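Local coordinates for tRNA nucleotidyl transferase-related protein (Thermotoga maritima, PDB 3H38) that is a class II CCA-adding enzyme that probably uses CTP and ATP to build the 3' CCA end of tRNA, this chain being the C-terminal half of a longer protein, at residues A[181-186]-A[225-230]; A[174-179]-A[218-223]. All blocks are in the same frame, centred on the assembly; numbering follows the deposited sequence.

Both contacts use helix 177-187, which carries nucleotide-binding arginines. Contact 2 holds its start against helix 214-225, and contact 1 sets its later turns beside the loop that follows that helix. Their centres are about 11 Å apart. They are joined by a salt bridge, R183 NH1 to E220 OE1, 2.8 Å. R183 NH1 also packs on K223 CD at 3.7 Å. Contact 2 supplies D174 and R177 of the CTP and ATP site, and contact 1 supplies R183. No nucleotide is bound in this apo model. E220 is thus probably a second-shell residue, since it forms salt bridges to two arginines of the site, R180 and R183.

Contact 1: residues A[181-186]-A[225-230]; sequences AIRFEQ and LEEKNP
The chain of R183 passes E227 where helix 177-187 runs by the loop between helices 214-225 and 230-239. This is a helix-against-loop contact in the largely helical region around the nucleotide-binding helix 177-187; the loop lies in the range of a probable RNA-binding family. The CA atoms of R183 and E227 are 7.3 Å apart. R183 carries CG opposite the backbone N (chi1 163°), and an extended chi2 then places CD 4.1 Å from E227 OE1. The bend at chi3 turns NE and the guanidinium. The two side chains run at about a right angle, yet guanidinium and carboxylate are nearly coplanar. They do not form a salt bridge, since R183 NH2 stays 4.8 Å from E227 OE1. R183 NH1 is instead committed to E220 of helix 214-225. R183 is seen to bind CTP and ATP in this protein, so E220 is well placed to position it.

E227 also starts with CG opposite its backbone N, then folds at chi2 (48°). CG lies 4.2 Å from R183 O. The carboxylate has partners on both oxygens. OE1 makes a long, weak ion pair with R187, another nucleotide-binding arginine. OE2 accepts a weak bond from the backbone N of K228.

Q186 directs its CB toward the loop, but its side chain packs instead on K232, S233 and R236 of helix 230-239, while its carbonyl O meets the loop. K228 is exposed and poorly ordered, so its position is approximate. No hydrogen bond crosses between the segments; the closest approach is K228 CE to Q186 O, 3.6 Å.

Contact 2: residues A[174-179]-A[218-223]; sequences DPTRIL and RQELEK
T176 and L179 meet E220 and L221 where the start of helix 177-187 packs on helix 214-225, a buried helix-helix contact. The entry to the first helix is a type I beta turn from D174 to R177, closed by R177 N to D174 O at 3.0 Å. D174 and R177 fit the DDxxR form of the nucleotide-recognition motif of class II enzymes, and both are seen to bind CTP and ATP. D174 also has a salt bridge to R216.

T176 lies across the E220 chain at about a right angle. Both its branches touch E220 CG, OG1 at 3.7 Å and CG2 at 3.8 Å. OG1 is buried and has no partner in the model.

R177 turns away from helix 214-225. One face of its guanidinium rests over D174 CB, and NH1 bonds to S170.

L179 points toward the other helix, with its CB 4.2 Å from E220 CB. E220 bends at chi2 (-56°), and its carboxylate is shared among R180, R183 and K223. V242 and L246 of helix 242-246 also pack on L179. L221 CD1 sits against both methyls of L179, 3.9 Å from L179 CD1 and 4.0 Å from L179 CD2.

Contact 1: residues A[181-186]-A[225-230]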
ATOM      1  N   ALA A 181      -4.245  -5.388 -11.679  1.00 29.28           N
ATOM      2  CA  ALA A 181      -5.327  -4.990 -12.587  1.00 27.85           C
ATOM      3  C   ALA A 181      -6.416  -4.239 -11.834  1.00 28.00           C
ATOM      4  O   ALA A 181      -6.833  -3.156 -12.227  1.00 31.66           O
ATOM      5  CB  ALA A 181      -5.904  -6.191 -13.319  1.00 28.18           C
ATOM      6  N   ILE A 182      -6.864  -4.800 -10.726  1.00 30.11           N
ATOM      7  CA  ILE A 182      -7.851  -4.107  -9.924  1.00 31.98           C
ATOM      8  C   ILE A 182      -7.302  -2.747  -9.509  1.00 37.02           C
ATOM      9  O   ILE A 182      -7.997  -1.725  -9.644  1.00 42.23           O
ATOM     10  CB  ILE A 182      -8.250  -4.953  -8.695  1.00 40.24           C
ATOM     11  CG1 ILE A 182      -9.068  -6.167  -9.142  1.00 28.80           C
ATOM     12  CG2 ILE A 182      -9.001  -4.122  -7.668  1.00 46.68           C
ATOM     13  CD1 ILE A 182      -8.734  -7.404  -8.364  1.00 24.32           C
ATOM     14  N   ARG A 183      -6.071  -2.712  -9.049  1.00 34.51           N
ATOM     15  CA  ARG A 183      -5.487  -1.483  -8.619  1.00 36.74           C
ATOM     16  C   ARG A 183      -5.483  -0.372  -9.623  1.00 35.99           C
ATOM     17  O   ARG A 183      -5.817   0.712  -9.287  1.00 31.08           O
ATOM     18  CB  ARG A 183      -4.104  -1.665  -8.053  1.00 41.82           C
ATOM     19  CG  ARG A 183      -3.352  -0.408  -7.979  1.00 33.18           C
ATOM     20  CD  ARG A 183      -2.284  -0.439  -6.980  1.00 38.48           C
ATOM     21  NE  ARG A 183      -1.308  -1.436  -7.334  1.00 43.54           N
ATOM     22  CZ  ARG A 183      -0.184  -1.189  -7.968  1.00 58.39           C
ATOM     23  NH1 ARG A 183       0.635  -2.157  -8.276  1.00 42.27           N
ATOM     24  NH2 ARG A 183       0.115   0.030  -8.286  1.00 78.91           N
ATOM     25  N   PHE A 184      -5.076  -0.640 -10.851  1.00 43.46           N
ATOM     26  CA  PHE A 184      -5.086   0.394 -11.892  1.00 33.64           C
ATOM     27  C   PHE A 184      -6.517   0.606 -12.392  1.00 34.74           C
ATOM     28  O   PHE A 184      -6.850   1.662 -12.902  1.00 35.56           O
ATOM     29  CB  PHE A 184      -4.158   0.033 -13.062  1.00 19.64           C
ATOM     30  CG  PHE A 184      -2.674   0.021 -12.711  1.00 29.89           C
ATOM     31  CD1 PHE A 184      -1.931  -1.143 -12.822  1.00 34.91           C
ATOM     32  CD2 PHE A 184      -2.018   1.172 -12.325  1.00 37.43           C
ATOM     33  CE1 PHE A 184      -0.567  -1.155 -12.527  1.00 38.22           C
ATOM     34  CE2 PHE A 184      -0.660   1.158 -12.031  1.00 41.60           C
ATOM     35  CZ  PHE A 184       0.064  -0.009 -12.135  1.00 36.15           C
ATOM     36  N   GLU A 185      -7.357  -0.411 -12.266  1.00 41.60           N
ATOM     37  CA  GLU A 185      -8.781  -0.239 -12.559  1.00 52.27           C
ATOM     38  C   GLU A 185      -9.410   0.842 -11.678  1.00 46.16           C
ATOM     39  O   GLU A 185     -10.112   1.712 -12.173  1.00 41.61           O
ATOM     40  CB  GLU A 185      -9.546  -1.547 -12.374  1.00 51.70           C
ATOM     41  CG  GLU A 185     -10.583  -1.796 -13.450  1.00 45.20           C
ATOM     42  CD  GLU A 185     -11.601  -2.841 -13.042  1.00 43.40           C
ATOM     43  OE1 GLU A 185     -11.586  -3.268 -11.859  1.00 44.48           O
ATOM     44  OE2 GLU A 185     -12.427  -3.227 -13.901  1.00 43.16           O
ATOM     45  N   GLN A 186      -9.166   0.796 -10.374  1.00 39.98           N
ATOM     46  CA  GLN A 186      -9.723   1.839  -9.522  1.00 46.96           C
ATOM     47  C   GLN A 186      -8.906   3.132  -9.586  1.00 41.60           C
ATOM     48  O   GLN A 186      -9.448   4.207  -9.355  1.00 46.95           O
ATOM     49  CB  GLN A 186      -9.910   1.398  -8.040  1.00 53.68           C
ATOM     50  CG  GLN A 186     -10.449  -0.013  -7.795  1.00 48.49           C
ATOM     51  CD  GLN A 186     -11.696  -0.321  -8.601  1.00 54.43           C
ATOM     52  OE1 GLN A 186     -12.565   0.522  -8.749  1.00 52.37           O
ATOM     53  NE2 GLN A 186     -11.785  -1.542  -9.130  1.00 55.55           N
ATOM     54  N   LEU A 225      -3.428  -0.857  -0.920  1.00 37.32           N
ATOM     55  CA  LEU A 225      -3.873  -0.121   0.261  1.00 43.73           C
ATOM     56  C   LEU A 225      -3.478   1.338   0.203  1.00 43.95           C
ATOM     57  O   LEU A 225      -4.180   2.191   0.729  1.00 56.25           O
ATOM     58  CB  LEU A 225      -3.364  -0.783   1.548  1.00 49.08           C
ATOM     59  CG  LEU A 225      -3.920  -2.210   1.595  1.00 48.61           C
ATOM     60  CD1 LEU A 225      -3.696  -2.938   2.920  1.00 43.43           C
ATOM     61  CD2 LEU A 225      -5.393  -2.169   1.223  1.00 29.71           C
ATOM     62  N   GLU A 226      -2.390   1.627  -0.462  1.00 39.24           N
ATOM     63  CA  GLU A 226      -1.944   2.983  -0.563  1.00 42.66           C
ATOM     64  C   GLU A 226      -2.544   3.698  -1.747  1.00 31.92           C
ATOM     65  O   GLU A 226      -2.238   4.821  -1.973  1.00 31.83           O
ATOM     66  CB  GLU A 226      -0.413   3.062  -0.629  1.00 56.05           C
ATOM     67  CG  GLU A 226       0.347   2.633   0.598  1.00 72.40           C
ATOM     68  CD  GLU A 226      -0.413   2.805   1.881  1.00 79.20           C
ATOM     69  OE1 GLU A 226      -0.617   1.814   2.585  1.00 73.42           O
ATOM     70  OE2 GLU A 226      -0.780   3.936   2.203  1.00 79.61           O
ATOM     71  N   GLU A 227      -3.358   3.014  -2.527  1.00 36.34           N
ATOM     72  CA  GLU A 227      -3.996   3.652  -3.675  1.00 34.81           C
ATOM     73  C   GLU A 227      -5.131   4.567  -3.198  1.00 48.96           C
ATOM     74  O   GLU A 227      -5.350   4.740  -1.997  1.00 54.25           O
ATOM     75  CB  GLU A 227      -4.502   2.598  -4.665  1.00 32.06           C
ATOM     76  CG  GLU A 227      -4.951   3.149  -6.030  1.00 47.63           C
ATOM     77  CD  GLU A 227      -3.937   4.105  -6.621  1.00 54.21           C
ATOM     78  OE1 GLU A 227      -2.811   3.623  -6.916  1.00 61.43           O
ATOM     79  OE2 GLU A 227      -4.266   5.325  -6.768  1.00 38.52           O
ATOM     80  N   LYS A 228      -5.792   5.251  -4.100  1.00 63.82           N
ATOM     81  CA  LYS A 228      -6.788   6.195  -3.650  1.00 68.38           C
ATOM     82  C   LYS A 228      -8.044   5.701  -2.988  1.00 72.28           C
ATOM     83  O   LYS A 228      -8.359   6.193  -1.928  1.00 86.11           O
ATOM     84  CB  LYS A 228      -7.110   7.243  -4.710  1.00 67.32           C
ATOM     85  CG  LYS A 228      -7.869   6.776  -5.892  1.00 82.14           C
ATOM     86  CD  LYS A 228      -7.335   7.485  -7.138  1.00 91.30           C
ATOM     87  CE  LYS A 228      -8.286   7.463  -8.308  1.00 92.56           C
ATOM     88  NZ  LYS A 228      -9.417   8.388  -8.092  1.00 89.82           N
ATOM     89  N   ASN A 229      -8.764   4.747  -3.564  1.00 58.15           N
ATOM     90  CA  ASN A 229      -9.987   4.279  -2.919  1.00 48.81           C
ATOM     91  C   ASN A 229      -9.914   2.805  -2.690  1.00 41.72           C
ATOM     92  O   ASN A 229     -10.454   2.044  -3.439  1.00 43.42           O
ATOM     93  CB  ASN A 229     -11.229   4.584  -3.753  1.00 52.99           C
ATOM     94  CG  ASN A 229     -11.590   6.051  -3.766  1.00 74.23           C
ATOM     95  OD1 ASN A 229     -11.569   6.710  -2.745  1.00 78.65           O
ATOM     96  ND2 ASN A 229     -11.942   6.569  -4.931  1.00 79.31           N
ATOM     97  N   PRO A 230      -9.244   2.430  -1.622  1.00 36.09           N
ATOM     98  CA  PRO A 230      -8.925   1.036  -1.324  1.00 32.98           C
ATOM     99  C   PRO A 230     -10.195   0.206  -1.241  1.00 40.88           C
ATOM    100  O   PRO A 230     -10.227  -0.929  -1.702  1.00 52.88           O
ATOM    101  CB  PRO A 230      -8.251   1.104   0.053  1.00 36.84           C
ATOM    102  CG  PRO A 230      -7.891   2.548   0.267  1.00 43.37           C
ATOM    103  CD  PRO A 230      -8.895   3.344  -0.520  1.00 29.39           C
TER

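Contact 2: residues A[174-179]-A[218-223]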
ATOM      1  N   ASP A 174       2.402 -14.351 -14.133  1.00 32.53           N
ATOM      2  CA  ASP A 174       2.522 -13.569 -12.899  1.00 25.27           C
ATOM      3  C   ASP A 174       1.143 -13.201 -12.323  1.00 32.74           C
ATOM      4  O   ASP A 174       0.539 -12.192 -12.706  1.00 38.23           O
ATOM      5  CB  ASP A 174       3.354 -12.316 -13.131  1.00 28.15           C
ATOM      6  CG  ASP A 174       3.634 -11.580 -11.851  1.00 34.69           C
ATOM      7  OD1 ASP A 174       4.355 -10.561 -11.872  1.00 45.71           O
ATOM      8  OD2 ASP A 174       3.138 -12.046 -10.815  1.00 34.34           O
ATOM      9  N   PRO A 175       0.635 -14.037 -11.407  1.00 39.06           N
ATOM     10  CA  PRO A 175      -0.723 -13.915 -10.866  1.00 36.73           C
ATOM     11  C   PRO A 175      -0.841 -12.650 -10.031  1.00 39.34           C
ATOM     12  O   PRO A 175      -1.928 -12.265  -9.611  1.00 42.06           O
ATOM     13  CB  PRO A 175      -0.854 -15.167  -9.974  1.00 34.01           C
ATOM     14  CG  PRO A 175       0.203 -16.120 -10.453  1.00 28.79           C
ATOM     15  CD  PRO A 175       1.336 -15.207 -10.846  1.00 39.71           C
ATOM     16  N   THR A 176       0.302 -12.018  -9.804  1.00 38.84           N
ATOM     17  CA  THR A 176       0.401 -10.771  -9.068  1.00 37.25           C
ATOM     18  C   THR A 176      -0.376  -9.670  -9.824  1.00 35.30           C
ATOM     19  O   THR A 176      -0.900  -8.735  -9.231  1.00 29.28           O
ATOM     20  CB  THR A 176       1.894 -10.460  -8.824  1.00 37.39           C
ATOM     21  OG1 THR A 176       2.170 -10.489  -7.421  1.00 47.98           O
ATOM     22  CG2 THR A 176       2.351  -9.182  -9.466  1.00 26.45           C
ATOM     23  N   ARG A 177      -0.520  -9.863 -11.129  1.00 30.64           N
ATOM     24  CA  ARG A 177      -1.223  -8.943 -12.000  1.00 28.48           C
ATOM     25  C   ARG A 177      -2.721  -8.996 -11.792  1.00 33.34           C
ATOM     26  O   ARG A 177      -3.475  -8.144 -12.306  1.00 29.22           O
ATOM     27  CB  ARG A 177      -0.914  -9.265 -13.466  1.00 34.62           C
ATOM     28  CG  ARG A 177       0.447  -8.774 -13.950  1.00 29.88           C
ATOM     29  CD  ARG A 177       0.932  -9.564 -15.197  1.00 38.61           C
ATOM     30  NE  ARG A 177       2.367  -9.383 -15.370  1.00 45.91           N
ATOM     31  CZ  ARG A 177       3.137 -10.018 -16.247  1.00 36.44           C
ATOM     32  NH1 ARG A 177       2.637 -10.918 -17.092  1.00 35.84           N
ATOM     33  NH2 ARG A 177       4.428  -9.732 -16.273  1.00 32.70           N
ATOM     34  N   ILE A 178      -3.163 -10.005 -11.050  1.00 32.56           N
ATOM     35  CA  ILE A 178      -4.577 -10.104 -10.730  1.00 20.09           C
ATOM     36  C   ILE A 178      -4.931  -8.917  -9.825  1.00 25.71           C
ATOM     37  O   ILE A 178      -5.927  -8.249 -10.050  1.00 21.88           O
ATOM     38  CB  ILE A 178      -4.925 -11.449 -10.087  1.00 28.56           C
ATOM     39  CG1 ILE A 178      -4.912 -12.559 -11.150  1.00 20.21           C
ATOM     40  CG2 ILE A 178      -6.294 -11.368  -9.361  1.00 42.04           C
ATOM     41  CD1 ILE A 178      -4.902 -13.965 -10.560  1.00 22.68           C
ATOM     42  N   LEU A 179      -4.079  -8.646  -8.833  1.00 32.27           N
ATOM     43  CA  LEU A 179      -4.281  -7.559  -7.877  1.00 23.95           C
ATOM     44  C   LEU A 179      -3.950  -6.220  -8.537  1.00 30.20           C
ATOM     45  O   LEU A 179      -4.681  -5.236  -8.344  1.00 24.19           O
ATOM     46  CB  LEU A 179      -3.454  -7.788  -6.597  1.00 21.46           C
ATOM     47  CG  LEU A 179      -3.840  -9.036  -5.757  1.00 34.87           C
ATOM     48  CD1 LEU A 179      -2.840  -9.386  -4.670  1.00 27.19           C
ATOM     49  CD2 LEU A 179      -5.201  -8.837  -5.101  1.00 47.32           C
ATOM     50  N   ARG A 218       1.861  -9.876  -0.928  1.00 32.31           N
ATOM     51  CA  ARG A 218       1.665  -8.916   0.143  1.00 31.90           C
ATOM     52  C   ARG A 218       2.003  -7.550  -0.408  1.00 40.58           C
ATOM     53  O   ARG A 218       1.305  -6.547  -0.172  1.00 47.60           O
ATOM     54  CB  ARG A 218       2.546  -9.253   1.354  1.00 35.23           C
ATOM     55  CG  ARG A 218       2.744  -8.110   2.325  1.00 31.71           C
ATOM     56  CD  ARG A 218       3.306  -8.543   3.675  1.00 29.15           C
ATOM     57  NE  ARG A 218       3.568  -7.362   4.489  1.00 37.10           N
ATOM     58  CZ  ARG A 218       4.051  -7.382   5.730  1.00 34.99           C
ATOM     59  NH1 ARG A 218       4.252  -6.253   6.383  1.00 36.92           N
ATOM     60  NH2 ARG A 218       4.342  -8.521   6.315  1.00 28.70           N
ATOM     61  N   GLN A 219       3.073  -7.508  -1.179  1.00 30.14           N
ATOM     62  CA  GLN A 219       3.542  -6.236  -1.629  1.00 23.68           C
ATOM     63  C   GLN A 219       2.560  -5.585  -2.593  1.00 25.32           C
ATOM     64  O   GLN A 219       2.401  -4.361  -2.583  1.00 26.98           O
ATOM     65  CB  GLN A 219       4.923  -6.349  -2.262  1.00 32.45           C
ATOM     66  CG  GLN A 219       5.424  -4.983  -2.683  1.00 47.76           C
ATOM     67  CD  GLN A 219       6.055  -4.992  -4.058  1.00 71.68           C
ATOM     68  OE1 GLN A 219       5.421  -4.607  -5.054  1.00 81.58           O
ATOM     69  NE2 GLN A 219       7.310  -5.441  -4.128  1.00 69.62           N
ATOM     70  N   GLU A 220       1.900  -6.382  -3.430  1.00 28.47           N
ATOM     71  CA  GLU A 220       0.888  -5.815  -4.314  1.00 35.66           C
ATOM     72  C   GLU A 220      -0.330  -5.408  -3.472  1.00 35.86           C
ATOM     73  O   GLU A 220      -1.082  -4.491  -3.817  1.00 31.73           O
ATOM     74  CB  GLU A 220       0.504  -6.798  -5.423  1.00 40.26           C
ATOM     75  CG  GLU A 220       1.590  -6.990  -6.505  1.00 55.47           C
ATOM     76  CD  GLU A 220       2.046  -5.686  -7.181  1.00 57.85           C
ATOM     77  OE1 GLU A 220       1.200  -4.810  -7.426  1.00 53.69           O
ATOM     78  OE2 GLU A 220       3.256  -5.535  -7.468  1.00 57.59           O
ATOM     79  N   LEU A 221      -0.499  -6.085  -2.345  1.00 38.26           N
ATOM     80  CA  LEU A 221      -1.564  -5.743  -1.421  1.00 36.37           C
ATOM     81  C   LEU A 221      -1.314  -4.410  -0.746  1.00 36.83           C
ATOM     82  O   LEU A 221      -2.205  -3.573  -0.711  1.00 37.18           O
ATOM     83  CB  LEU A 221      -1.753  -6.838  -0.377  1.00 38.61           C
ATOM     84  CG  LEU A 221      -3.092  -7.587  -0.348  1.00 47.79           C
ATOM     85  CD1 LEU A 221      -3.951  -7.327  -1.573  1.00 43.78           C
ATOM     86  CD2 LEU A 221      -2.870  -9.093  -0.147  1.00 50.30           C
ATOM     87  N   GLU A 222      -0.117  -4.202  -0.201  1.00 34.11           N
ATOM     88  CA  GLU A 222       0.150  -2.921   0.448  1.00 33.63           C
ATOM     89  C   GLU A 222      -0.060  -1.813  -0.577  1.00 35.50           C
ATOM     90  O   GLU A 222      -0.594  -0.739  -0.281  1.00 47.79           O
ATOM     91  CB  GLU A 222       1.559  -2.887   1.050  1.00 34.96           C
ATOM     92  CG  GLU A 222       1.692  -3.710   2.327  1.00 39.83           C
ATOM     93  CD  GLU A 222       3.021  -4.439   2.456  1.00 51.70           C
ATOM     94  OE1 GLU A 222       3.690  -4.685   1.418  1.00 61.17           O
ATOM     95  OE2 GLU A 222       3.390  -4.788   3.604  1.00 50.41           O
ATOM     96  N   LYS A 223       0.348  -2.070  -1.794  1.00 28.45           N
ATOM     97  CA  LYS A 223       0.252  -1.104  -2.852  1.00 40.67           C
ATOM     98  C   LYS A 223      -1.171  -0.734  -3.173  1.00 34.79           C
ATOM     99  O   LYS A 223      -1.489   0.415  -3.265  1.00 39.81           O
ATOM    100  CB  LYS A 223       0.909  -1.665  -4.089  1.00 49.77           C
ATOM    101  CG  LYS A 223       1.992  -0.874  -4.674  1.00 63.74           C
ATOM    102  CD  LYS A 223       2.892  -1.859  -5.307  1.00 76.55           C
ATOM    103  CE  LYS A 223       3.994  -1.249  -6.076  1.00 83.92           C
ATOM    104  NZ  LYS A 223       4.630  -2.311  -6.900  1.00 84.57           N
TER